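Local coordinates for protein 4-amino-4-deoxy-L-arabinose transferase or related glycosyltransferases of PMT family (Cupriavidus metallidurans, PDB 5EZM) that probably transfers 4-amino-4-deoxy-L-arabinose from a polyprenyl-phosphate carrier to lipid A, as a zinc-binding membrane glycosyltransferase of the GT-C fold, at residues Ile211-Pro214 / Gly215-Leu218; Ala300-Phe303 / Pro304-Thr308; His491-Pro494 / Phe495-His499; Leu548-Ala551 / Pro552-Met556. One frame throughout, in Å; residues are numbered along the deposited sequence.

Contact 1: residues Ile211-Pro214 / Gly215-Leu218; sequences IALP and GLVL. With DSL (mono-trans, octa-cis decaprenyl-phosphate), chain C.
L213 keeps CG beside its backbone N (chi1 -80°), whereas L216, one turn on, swings CG away from its own N (chi1 172°). These two settings lay the leucines side by side, pointing the same way, with L213 CD2 4.0 Å from L216 CD2. L213 also rests on I334, F337 and F338 of helix 323-339. The backbone between them is helical, within 209-224. L216 N bonds to A212 O at 2.9 Å, V217 N bonds to L213 O at 2.8 Å, and G215 N reaches I211 O. P214 has no N-H to give to the turn before, and the helix kinks there. The other face of this turn belongs to the decaprenyl phosphate. I211 CD1 lies near the lipid methyl C33, and P214 CB is 3.6 Å from its C26. G215 has no side chain, and its CA is 3.6 Å from lipid C34. L218 CD2 leans on C31, while V217 CG1 touches C21 at 3.6 Å. The lipid tail thus meets five residues of this stretch: I211, P214, G215, V217 and L218. M199 of helix 185-206 and W330 of helix 323-339 also line the pocket. Every side chain here is apolar, and the N-H groups of G215, L216 and V217 are taken up by carbonyls one turn back, so this part of the isoprenoid tail is probably held by shape and dispersion alone, consistent with a groove for a polyprenyl carrier.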
loop_
_atom_site.group_PDB
_atom_site.type_symbol
_atom_site.label_atom_id
_atom_site.label_comp_id
_atom_site.label_asym_id
_atom_site.label_seq_id
_atom_site.Cartn_x
_atom_site.Cartn_y
_atom_site.Cartn_z
ATOM N N ILE A 211 -0.977 -17.797 1.420
ATOM C CA ILE A 211 -1.513 -19.133 1.206
ATOM C C ILE A 211 -2.685 -19.442 2.131
ATOM O O ILE A 211 -3.518 -20.293 1.781
ATOM C CB ILE A 211 -0.417 -20.212 1.343
ATOM C CG1 ILE A 211 -0.889 -21.534 0.720
ATOM C CG2 ILE A 211 -0.016 -20.400 2.796
ATOM C CD1 ILE A 211 0.171 -22.610 0.656
ATOM N N ALA A 212 -2.806 -18.756 3.269
ATOM C CA ALA A 212 -3.903 -19.047 4.187
ATOM C C ALA A 212 -5.225 -18.524 3.641
ATOM O O ALA A 212 -6.233 -19.242 3.632
ATOM C CB ALA A 212 -3.611 -18.450 5.562
ATOM N N LEU A 213 -5.240 -17.274 3.180
ATOM C CA LEU A 213 -6.465 -16.711 2.616
ATOM C C LEU A 213 -6.944 -17.455 1.377
ATOM O O LEU A 213 -8.147 -17.767 1.304
ATOM C CB LEU A 213 -6.267 -15.220 2.333
ATOM C CG LEU A 213 -6.398 -14.326 3.560
ATOM C CD1 LEU A 213 -6.205 -12.868 3.180
ATOM C CD2 LEU A 213 -7.756 -14.546 4.195
ATOM N N PRO A 214 -6.103 -17.764 0.379
ATOM C CA PRO A 214 -6.609 -18.568 -0.749
ATOM C C PRO A 214 -7.215 -19.886 -0.308
ATOM O O PRO A 214 -8.383 -20.163 -0.620
ATOM C CB PRO A 214 -5.361 -18.763 -1.621
ATOM C CG PRO A 214 -4.520 -17.592 -1.321
ATOM C CD PRO A 214 -4.712 -17.335 0.144
ATOM N N GLY A 215 -6.457 -20.698 0.436
ATOM C CA GLY A 215 -6.981 -21.972 0.906
ATOM C C GLY A 215 -8.308 -21.829 1.618
ATOM O O GLY A 215 -9.257 -22.569 1.347
ATOM N N LEU A 216 -8.396 -20.861 2.534
ATOM C CA LEU A 216 -9.675 -20.516 3.144
ATOM C C LEU A 216 -10.738 -20.290 2.074
ATOM O O LEU A 216 -11.725 -21.031 1.990
ATOM C CB LEU A 216 -9.512 -19.273 4.022
ATOM C CG LEU A 216 -10.793 -18.656 4.588
ATOM C CD1 LEU A 216 -11.467 -19.600 5.575
ATOM C CD2 LEU A 216 -10.505 -17.305 5.230
ATOM N N VAL A 217 -10.514 -19.293 1.211
ATOM C CA VAL A 217 -11.439 -19.022 0.112
ATOM C C VAL A 217 -11.690 -20.280 -0.704
ATOM O O VAL A 217 -12.790 -20.482 -1.237
ATOM C CB VAL A 217 -10.899 -17.872 -0.764
ATOM C CG1 VAL A 217 -11.792 -17.654 -1.973
ATOM C CG2 VAL A 217 -10.791 -16.597 0.053
ATOM N N LEU A 218 -10.696 -21.162 -0.794
ATOM C CA LEU A 218 -10.900 -22.413 -1.509
ATOM C C LEU A 218 -11.889 -23.304 -0.769
ATOM O O LEU A 218 -12.924 -23.694 -1.326
ATOM C CB LEU A 218 -9.563 -23.126 -1.714
ATOM C CG LEU A 218 -9.617 -24.418 -2.531
ATOM C CD1 LEU A 218 -10.429 -24.218 -3.802
ATOM C CD2 LEU A 218 -8.210 -24.882 -2.863
HETATM C C21 DSL C . -9.529 -18.993 -4.367
HETATM C C22 DSL C . -8.175 -19.366 -4.946
HETATM C C23 DSL C . -7.468 -18.410 -5.898
HETATM C C24 DSL C . -7.608 -20.535 -4.614
HETATM C C25 DSL C . -6.224 -20.925 -5.195
HETATM C C26 DSL C . -5.354 -21.490 -4.039
HETATM C C27 DSL C . -4.864 -22.932 -4.402
HETATM C C28 DSL C . -4.737 -23.352 -5.886
HETATM C C29 DSL C . -4.553 -23.804 -3.421
HETATM C C30 DSL C . -4.678 -23.379 -1.935
HETATM C C31 DSL C . -4.962 -24.632 -1.041
HETATM C C32 DSL C . -3.929 -24.691 0.141
HETATM C C33 DSL C . -2.514 -25.252 -0.095
HETATM C C34 DSL C . -4.288 -24.258 1.373
#

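Contact 2: residues Ala300-Phe303 / Pro304-Thr308; sequences AGIF and PKLWT. With MPG ([(Z)-octadec-9-enyl] (2R)-2,3-bis(oxidanyl)propanoate), chain B; MPG ([(Z)-octadec-9-enyl] (2R)-2,3-bis(oxidanyl)propanoate), chain O; MPG ([(Z)-octadec-9-enyl] (2R)-2,3-bis(oxidanyl)propanoate), chain E; MPG ([(Z)-octadec-9-enyl] (2R)-2,3-bis(oxidanyl)propanoate), chain D.
F303 and L306 touch across the turn where a short 3-10 segment passes into helix 303-310, with a proline in the first helical turn; four bound lipids line this helix start, consistent with a membrane-facing surface. F303 N closes the turn on A300 O at 2.9 Å. P304 has no N-H to offer the preceding carbonyls, and its CD and CG lie on a bound lipid that also runs past A300 and G301. K305 starts close to I302, CB near CB, then stretches its extended chain away toward S371 and L367. L306 turns toward the preceding residues: its N bonds to F303 O at 3.1 Å from well above the carbonyl plane and, weakly, to I302 O. With CG beside its backbone N (chi1 -61°), it brings CD1 to 3.8 Å from F303 CD1, the two side chains meeting at a slant. A second lipid lies over one face of the F303 ring, with its C6 3.7 Å above the plane and toward the rim, and a third runs past L306 CB. L306 and I302 also pack on A363 of helix 352-365. W307 donates a weak backbone bond to F303 O, and the tail of a fourth lipid lies over one face of its indole, toward the rim. T308 ends the stretch, its N bonded to P304 O and its methyl CG2 3.7 Å from C1 of the lipid beside W307.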
loop_
_atom_site.group_PDB
_atom_site.type_symbol
_atom_site.label_atom_id
_atom_site.label_comp_id
_atom_site.label_asym_id
_atom_site.label_seq_id
_atom_site.Cartn_x
_atom_site.Cartn_y
_atom_site.Cartn_z
ATOM N N ALA A 300 -20.543 1.974 -5.027
ATOM C CA ALA A 300 -21.359 1.579 -3.882
ATOM C C ALA A 300 -22.814 1.366 -4.282
ATOM O O ALA A 300 -23.470 0.436 -3.796
ATOM C CB ALA A 300 -21.252 2.626 -2.775
ATOM N N GLY A 301 -23.324 2.200 -5.193
ATOM C CA GLY A 301 -24.697 2.078 -5.648
ATOM C C GLY A 301 -25.025 0.751 -6.301
ATOM O O GLY A 301 -26.202 0.376 -6.355
ATOM N N ILE A 302 -24.023 0.026 -6.800
ATOM C CA ILE A 302 -24.260 -1.279 -7.405
ATOM C C ILE A 302 -23.790 -2.415 -6.506
ATOM O O ILE A 302 -23.696 -3.561 -6.964
ATOM C CB ILE A 302 -23.621 -1.396 -8.802
ATOM C CG1 ILE A 302 -22.093 -1.390 -8.712
ATOM C CG2 ILE A 302 -24.129 -0.297 -9.727
ATOM C CD1 ILE A 302 -21.408 -1.801 -9.994
ATOM N N PHE A 303 -23.495 -2.135 -5.236
ATOM C CA PHE A 303 -23.132 -3.214 -4.319
ATOM C C PHE A 303 -24.168 -4.335 -4.267
ATOM O O PHE A 303 -23.758 -5.509 -4.254
ATOM C CB PHE A 303 -22.862 -2.650 -2.916
ATOM C CG PHE A 303 -21.402 -2.604 -2.556
ATOM C CD1 PHE A 303 -20.625 -3.753 -2.618
ATOM C CD2 PHE A 303 -20.805 -1.420 -2.153
ATOM C CE1 PHE A 303 -19.280 -3.719 -2.293
ATOM C CE2 PHE A 303 -19.459 -1.380 -1.824
ATOM C CZ PHE A 303 -18.697 -2.531 -1.893
ATOM N N PRO A 304 -25.483 -4.074 -4.240
ATOM C CA PRO A 304 -26.428 -5.195 -4.389
ATOM C C PRO A 304 -26.243 -5.956 -5.688
ATOM O O PRO A 304 -26.236 -7.193 -5.683
ATOM C CB PRO A 304 -27.797 -4.505 -4.319
ATOM C CG PRO A 304 -27.551 -3.275 -3.527
ATOM C CD PRO A 304 -26.186 -2.815 -3.924
ATOM N N LYS A 305 -26.072 -5.246 -6.806
ATOM C CA LYS A 305 -25.886 -5.891 -8.099
ATOM C C LYS A 305 -24.587 -6.680 -8.182
ATOM O O LYS A 305 -24.405 -7.439 -9.141
ATOM C CB LYS A 305 -25.953 -4.844 -9.213
ATOM C CG LYS A 305 -27.375 -4.412 -9.532
ATOM C CD LYS A 305 -27.436 -3.075 -10.251
ATOM C CE LYS A 305 -28.886 -2.692 -10.544
ATOM N NZ LYS A 305 -29.020 -1.294 -11.052
ATOM N N LEU A 306 -23.683 -6.520 -7.212
ATOM C CA LEU A 306 -22.541 -7.423 -7.111
ATOM C C LEU A 306 -22.961 -8.772 -6.544
ATOM O O LEU A 306 -22.549 -9.822 -7.053
ATOM C CB LEU A 306 -21.447 -6.799 -6.247
ATOM C CG LEU A 306 -20.855 -5.481 -6.741
ATOM C CD1 LEU A 306 -19.582 -5.162 -5.978
ATOM C CD2 LEU A 306 -20.591 -5.546 -8.231
ATOM N N TRP A 307 -23.785 -8.764 -5.494
ATOM C CA TRP A 307 -24.312 -10.007 -4.943
ATOM C C TRP A 307 -25.066 -10.798 -6.008
ATOM O O TRP A 307 -24.775 -11.976 -6.251
ATOM C CB TRP A 307 -25.214 -9.696 -3.747
ATOM C CG TRP A 307 -25.877 -10.900 -3.145
ATOM C CD1 TRP A 307 -27.138 -11.354 -3.402
ATOM C CD2 TRP A 307 -25.315 -11.798 -2.181
ATOM N NE1 TRP A 307 -27.394 -12.480 -2.659
ATOM C CE2 TRP A 307 -26.292 -12.774 -1.901
ATOM C CE3 TRP A 307 -24.080 -11.874 -1.529
ATOM C CZ2 TRP A 307 -26.074 -13.812 -0.999
ATOM C CZ3 TRP A 307 -23.866 -12.905 -0.631
ATOM C CH2 TRP A 307 -24.858 -13.861 -0.375
ATOM N N THR A 308 -26.008 -10.145 -6.693
ATOM C CA THR A 308 -26.807 -10.795 -7.727
ATOM C C THR A 308 -25.935 -11.164 -8.922
ATOM O O THR A 308 -26.431 -11.648 -9.946
ATOM C CB THR A 308 -27.961 -9.894 -8.177
ATOM O OG1 THR A 308 -27.441 -8.718 -8.807
ATOM C CG2 THR A 308 -28.822 -9.492 -6.993
HETATM C C2 MPG B . -30.557 -8.642 -3.468
HETATM C C3 MPG B . -29.241 -8.175 -2.857
HETATM C C4 MPG B . -28.893 -8.972 -1.610
HETATM C C5 MPG B . -27.624 -8.473 -0.901
HETATM C C6 MPG B . -27.275 -9.351 0.312
HETATM C C1 MPG B . -31.039 -7.730 -4.598
HETATM C C2 MPG O . -24.475 -0.211 -0.118
HETATM C C3 MPG O . -25.669 0.643 -0.532
HETATM C C4 MPG O . -26.155 0.308 -1.935
HETATM C C5 MPG O . -27.422 1.079 -2.339
HETATM C C6 MPG O . -28.101 0.474 -3.579
HETATM C C7 MPG O . -29.531 1.011 -3.780
HETATM C C8 MPG O . -30.384 0.106 -4.702
HETATM C C1 MPG O . -24.049 0.025 1.333
HETATM C C2 MPG E . -18.291 -6.633 0.986
HETATM C C3 MPG E . -19.307 -5.904 1.857
HETATM C C4 MPG E . -19.975 -4.754 1.119
HETATM C C5 MPG E . -20.834 -3.868 2.037
HETATM C C6 MPG E . -21.705 -2.882 1.239
HETATM C C1 MPG E . -17.603 -7.783 1.726
HETATM C C2 MPG D . -22.987 -6.573 -0.061
HETATM C C3 MPG D . -22.384 -6.921 -1.419
HETATM C C4 MPG D . -21.295 -7.982 -1.330
HETATM C C5 MPG D . -20.742 -8.382 -2.710
HETATM C C6 MPG D . -19.668 -9.476 -2.611
HETATM C C1 MPG D . -24.312 -5.811 -0.183
#

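Contact 3: residues His491-Pro494 / Phe495-His499; sequences HTLP and FYLRH
Y496 turns the edge of its ring to T492, whose carbonyl O lies near the ring plane, 3.2 Å from Y496 CD2. Over the centre of one face of the same ring stands F495 CD2. The F495 ring in turn carries R498 NH1 on one face, 4.0 Å above the plane and toward the rim. That guanidinium nitrogen donates to F495 O at 2.9 Å, with the oxygen close to the guanidinium plane. R498 N reaches the same carbonyl at 3.0 Å from the opposite face, so R498 grips F495 O by backbone and by side chain. R498 has positive phi (52°), and H499 N bonds back to P494 O at 3.1 Å, almost straight; with R498 N on F495 O this is a Schellman motif. Inside the helix Y496 N bonds to T492 O, and L497 N to L493 O. On the side away from the rings L493 has CG anti to its N (chi1 -177°), which lets it lie across L497, L493 CG being 3.8 Å from L497 CD1. D490, just before the helix, takes the N-H groups of T492 and L493 on OD2. T492 OG1 is bonded to S465 O, and Y496 OH to E107 and to L54 N, tying it to helices 458-465 and 107-110 and to the loop at L54. F495 packs on helix 58-72 through A63 and E64, L493 and L497 on I473 of helix 470-474, and L497 and H499 on L483 of strand 483-486; helix 493-497 is the helix of the beta-alpha-beta unit between parallel strands 483-486 and 502-504.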
loop_
_atom_site.group_PDB
_atom_site.type_symbol
_atom_site.label_atom_id
_atom_site.label_comp_id
_atom_site.label_asym_id
_atom_site.label_seq_id
_atom_site.Cartn_x
_atom_site.Cartn_y
_atom_site.Cartn_z
ATOM N N HIS A 491 10.677 7.951 10.633
ATOM C CA HIS A 491 10.557 7.041 9.504
ATOM C C HIS A 491 10.893 7.678 8.162
ATOM O O HIS A 491 11.103 6.949 7.187
ATOM C CB HIS A 491 9.142 6.466 9.440
ATOM C CG HIS A 491 8.813 5.541 10.570
ATOM N ND1 HIS A 491 9.274 4.243 10.627
ATOM C CD2 HIS A 491 8.058 5.721 11.678
ATOM C CE1 HIS A 491 8.817 3.664 11.723
ATOM N NE2 HIS A 491 8.074 4.540 12.378
ATOM N N THR A 492 10.951 9.004 8.080
ATOM C CA THR A 492 11.167 9.674 6.804
ATOM C C THR A 492 12.458 10.469 6.740
ATOM O O THR A 492 13.092 10.514 5.682
ATOM C CB THR A 492 9.992 10.605 6.493
ATOM O OG1 THR A 492 9.831 11.543 7.563
ATOM C CG2 THR A 492 8.711 9.803 6.328
ATOM N N LEU A 493 12.866 11.105 7.839
ATOM C CA LEU A 493 14.062 11.944 7.801
ATOM C C LEU A 493 15.343 11.165 7.516
ATOM O O LEU A 493 16.163 11.660 6.722
ATOM C CB LEU A 493 14.189 12.735 9.110
ATOM C CG LEU A 493 15.363 13.716 9.176
ATOM C CD1 LEU A 493 15.198 14.811 8.139
ATOM C CD2 LEU A 493 15.490 14.312 10.563
ATOM N N PRO A 494 15.593 9.987 8.107
ATOM C CA PRO A 494 16.818 9.257 7.735
ATOM C C PRO A 494 16.897 8.926 6.254
ATOM O O PRO A 494 17.994 8.964 5.683
ATOM C CB PRO A 494 16.761 7.993 8.608
ATOM C CG PRO A 494 15.387 7.944 9.163
ATOM C CD PRO A 494 14.912 9.349 9.244
ATOM N N PHE A 495 15.767 8.617 5.608
ATOM C CA PHE A 495 15.788 8.376 4.169
ATOM C C PHE A 495 16.252 9.614 3.418
ATOM O O PHE A 495 17.125 9.534 2.547
ATOM C CB PHE A 495 14.406 7.947 3.672
ATOM C CG PHE A 495 14.318 7.804 2.170
ATOM C CD1 PHE A 495 14.724 6.634 1.545
ATOM C CD2 PHE A 495 13.829 8.838 1.384
ATOM C CE1 PHE A 495 14.641 6.499 0.162
ATOM C CE2 PHE A 495 13.742 8.711 0.003
ATOM C CZ PHE A 495 14.147 7.541 -0.609
ATOM N N TYR A 496 15.668 10.772 3.738
ATOM C CA TYR A 496 16.042 11.996 3.037
ATOM C C TYR A 496 17.477 12.405 3.338
ATOM O O TYR A 496 18.112 13.073 2.514
ATOM C CB TYR A 496 15.072 13.123 3.384
ATOM C CG TYR A 496 13.762 12.994 2.654
ATOM C CD1 TYR A 496 13.664 13.327 1.311
ATOM C CD2 TYR A 496 12.623 12.523 3.299
ATOM C CE1 TYR A 496 12.470 13.203 0.629
ATOM C CE2 TYR A 496 11.419 12.397 2.623
ATOM C CZ TYR A 496 11.354 12.738 1.288
ATOM O OH TYR A 496 10.169 12.617 0.606
ATOM N N LEU A 497 18.010 12.009 4.495
ATOM C CA LEU A 497 19.405 12.292 4.803
ATOM C C LEU A 497 20.365 11.270 4.210
ATOM O O LEU A 497 21.578 11.514 4.220
ATOM C CB LEU A 497 19.607 12.360 6.318
ATOM C CG LEU A 497 18.998 13.583 7.000
ATOM C CD1 LEU A 497 19.103 13.458 8.505
ATOM C CD2 LEU A 497 19.676 14.851 6.514
ATOM N N ARG A 498 19.856 10.154 3.686
ATOM C CA ARG A 498 20.683 9.021 3.276
ATOM C C ARG A 498 21.612 8.612 4.416
ATOM O O ARG A 498 22.815 8.407 4.236
ATOM C CB ARG A 498 21.477 9.342 2.004
ATOM C CG ARG A 498 20.709 10.101 0.926
ATOM C CD ARG A 498 19.679 9.225 0.246
ATOM N NE ARG A 498 19.225 9.778 -1.031
ATOM C CZ ARG A 498 18.073 10.421 -1.210
ATOM N NH1 ARG A 498 17.244 10.601 -0.189
ATOM N NH2 ARG A 498 17.746 10.881 -2.412
ATOM N N HIS A 499 21.038 8.508 5.615
ATOM C CA HIS A 499 21.817 8.315 6.832
ATOM C C HIS A 499 20.977 7.627 7.905
ATOM O O HIS A 499 19.926 8.148 8.297
ATOM C CB HIS A 499 22.336 9.662 7.334
ATOM C CG HIS A 499 23.383 9.555 8.396
ATOM N ND1 HIS A 499 23.107 9.109 9.670
ATOM C CD2 HIS A 499 24.705 9.851 8.380
ATOM C CE1 HIS A 499 24.214 9.127 10.389
ATOM N NE2 HIS A 499 25.199 9.574 9.631
HETATM O O HOH W 1 13.562 6.661 6.900
#

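Contact 4: residues Leu548-Ala551 / Pro552-Met556; sequences LALA and PTLSM
L550 O, near the end of helix 544-550, is gripped by two backbone N-H groups. L554 N comes almost straight to it at 3.0 Å (170°), whereas T553 N, at 3.1 Å, reaches it from above the carbonyl plane. The chain is thereby folded back over the helix end in a tight turn through A551 and P552. P552 has no N-H to continue the helical ladder; its CD lies 3.5 Å from L548 O, filling the place where a donor to L548 would come. From the far end of the turn M556 points back at the helix. Extended beyond CG (chi2 -167°), its chain carries the methyl CE to 3.6 Å from L550 CB, with A551 CB farther off. L550 CD2 and L554 CD2 approach more loosely, at 4.4 Å. L554 and M556 also pack on W532 of helix 525-534, and L550 on V525, so L550, L554 and M556 make the apolar side, while P552, T553 and S555 are exposed. The arrangement is a proline-containing helix C-terminus that turns the chain into strand 557-561, an outer strand of the mixed sheet in the alpha/beta C-terminal domain.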
loop_
_atom_site.group_PDB
_atom_site.type_symbol
_atom_site.label_atom_id
_atom_site.label_comp_id
_atom_site.label_asym_id
_atom_site.label_seq_id
_atom_site.Cartn_x
_atom_site.Cartn_y
_atom_site.Cartn_z
ATOM N N LEU A 548 12.754 19.300 25.687
ATOM C CA LEU A 548 12.500 20.024 26.927
ATOM C C LEU A 548 12.759 19.148 28.146
ATOM O O LEU A 548 13.114 19.659 29.215
ATOM C CB LEU A 548 11.067 20.554 26.937
ATOM C CG LEU A 548 10.715 21.503 28.080
ATOM C CD1 LEU A 548 11.765 22.592 28.194
ATOM C CD2 LEU A 548 9.334 22.104 27.869
ATOM N N ALA A 549 12.596 17.830 28.004
ATOM C CA ALA A 549 12.879 16.926 29.112
ATOM C C ALA A 549 14.380 16.775 29.338
ATOM O O ALA A 549 14.831 16.644 30.481
ATOM C CB ALA A 549 12.229 15.568 28.852
ATOM N N LEU A 550 15.169 16.793 28.263
ATOM C CA LEU A 550 16.617 16.649 28.353
ATOM C C LEU A 550 17.343 17.979 28.499
ATOM O O LEU A 550 18.556 17.978 28.742
ATOM C CB LEU A 550 17.161 15.925 27.116
ATOM C CG LEU A 550 17.210 14.395 27.094
ATOM C CD1 LEU A 550 15.819 13.786 27.071
ATOM C CD2 LEU A 550 18.017 13.918 25.898
ATOM N N ALA A 551 16.642 19.101 28.358
ATOM C CA ALA A 551 17.316 20.398 28.355
ATOM C C ALA A 551 18.007 20.710 29.675
ATOM O O ALA A 551 19.164 21.164 29.642
ATOM C CB ALA A 551 16.320 21.496 27.966
ATOM N N PRO A 552 17.394 20.511 30.850
ATOM C CA PRO A 552 18.132 20.758 32.099
ATOM C C PRO A 552 19.260 19.771 32.349
ATOM O O PRO A 552 20.110 20.041 33.207
ATOM C CB PRO A 552 17.049 20.646 33.178
ATOM C CG PRO A 552 15.993 19.811 32.568
ATOM C CD PRO A 552 15.984 20.166 31.119
ATOM N N THR A 553 19.307 18.655 31.622
ATOM C CA THR A 553 20.318 17.624 31.838
ATOM C C THR A 553 21.582 17.890 31.023
ATOM O O THR A 553 22.679 17.990 31.581
ATOM C CB THR A 553 19.739 16.248 31.490
ATOM O OG1 THR A 553 18.645 15.955 32.368
ATOM C CG2 THR A 553 20.805 15.166 31.620
ATOM N N LEU A 554 21.445 18.001 29.705
ATOM C CA LEU A 554 22.585 18.222 28.828
ATOM C C LEU A 554 22.303 19.391 27.899
ATOM O O LEU A 554 21.192 19.531 27.378
ATOM C CB LEU A 554 22.924 16.956 28.017
ATOM C CG LEU A 554 21.813 16.181 27.306
ATOM C CD1 LEU A 554 21.549 16.736 25.931
ATOM C CD2 LEU A 554 22.177 14.718 27.207
ATOM N N SER A 555 23.314 20.236 27.709
ATOM C CA SER A 555 23.200 21.369 26.803
ATOM C C SER A 555 23.415 20.897 25.373
ATOM O O SER A 555 24.367 20.164 25.084
ATOM C CB SER A 555 24.210 22.457 27.168
ATOM O OG SER A 555 25.540 22.025 26.945
ATOM N N MET A 556 22.521 21.313 24.481
ATOM C CA MET A 556 22.546 20.889 23.092
ATOM C C MET A 556 22.218 22.075 22.200
ATOM O O MET A 556 21.372 22.906 22.543
ATOM C CB MET A 556 21.555 19.746 22.854
ATOM C CG MET A 556 20.342 19.812 23.756
ATOM S SD MET A 556 19.362 18.301 23.759
ATOM C CE MET A 556 18.218 18.682 25.084
#

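Overall arrangement
Followed from the N terminus, the four contacts come in series, none nested in or crossing another, and each closes only a turn or so of continuous chain. Contact 1 lies in helix 209-224, at the decaprenyl-phosphate groove, and contact 2 at the start of helix 303-310; both belong to the membrane part, their centres about 24 Å apart. Contacts 3 and 4 lie on the opposite side of the chain's centre, in the C-terminal domain, again about 24 Å between centres. Contact 3 forms the helix between strands 483-486 and 502-504 and leans on helix 58-72; contact 4 leads helix 544-550 into strand 557-561 of the same sheet. Contacts 2 and 4 are farthest apart, about 60 Å between centres.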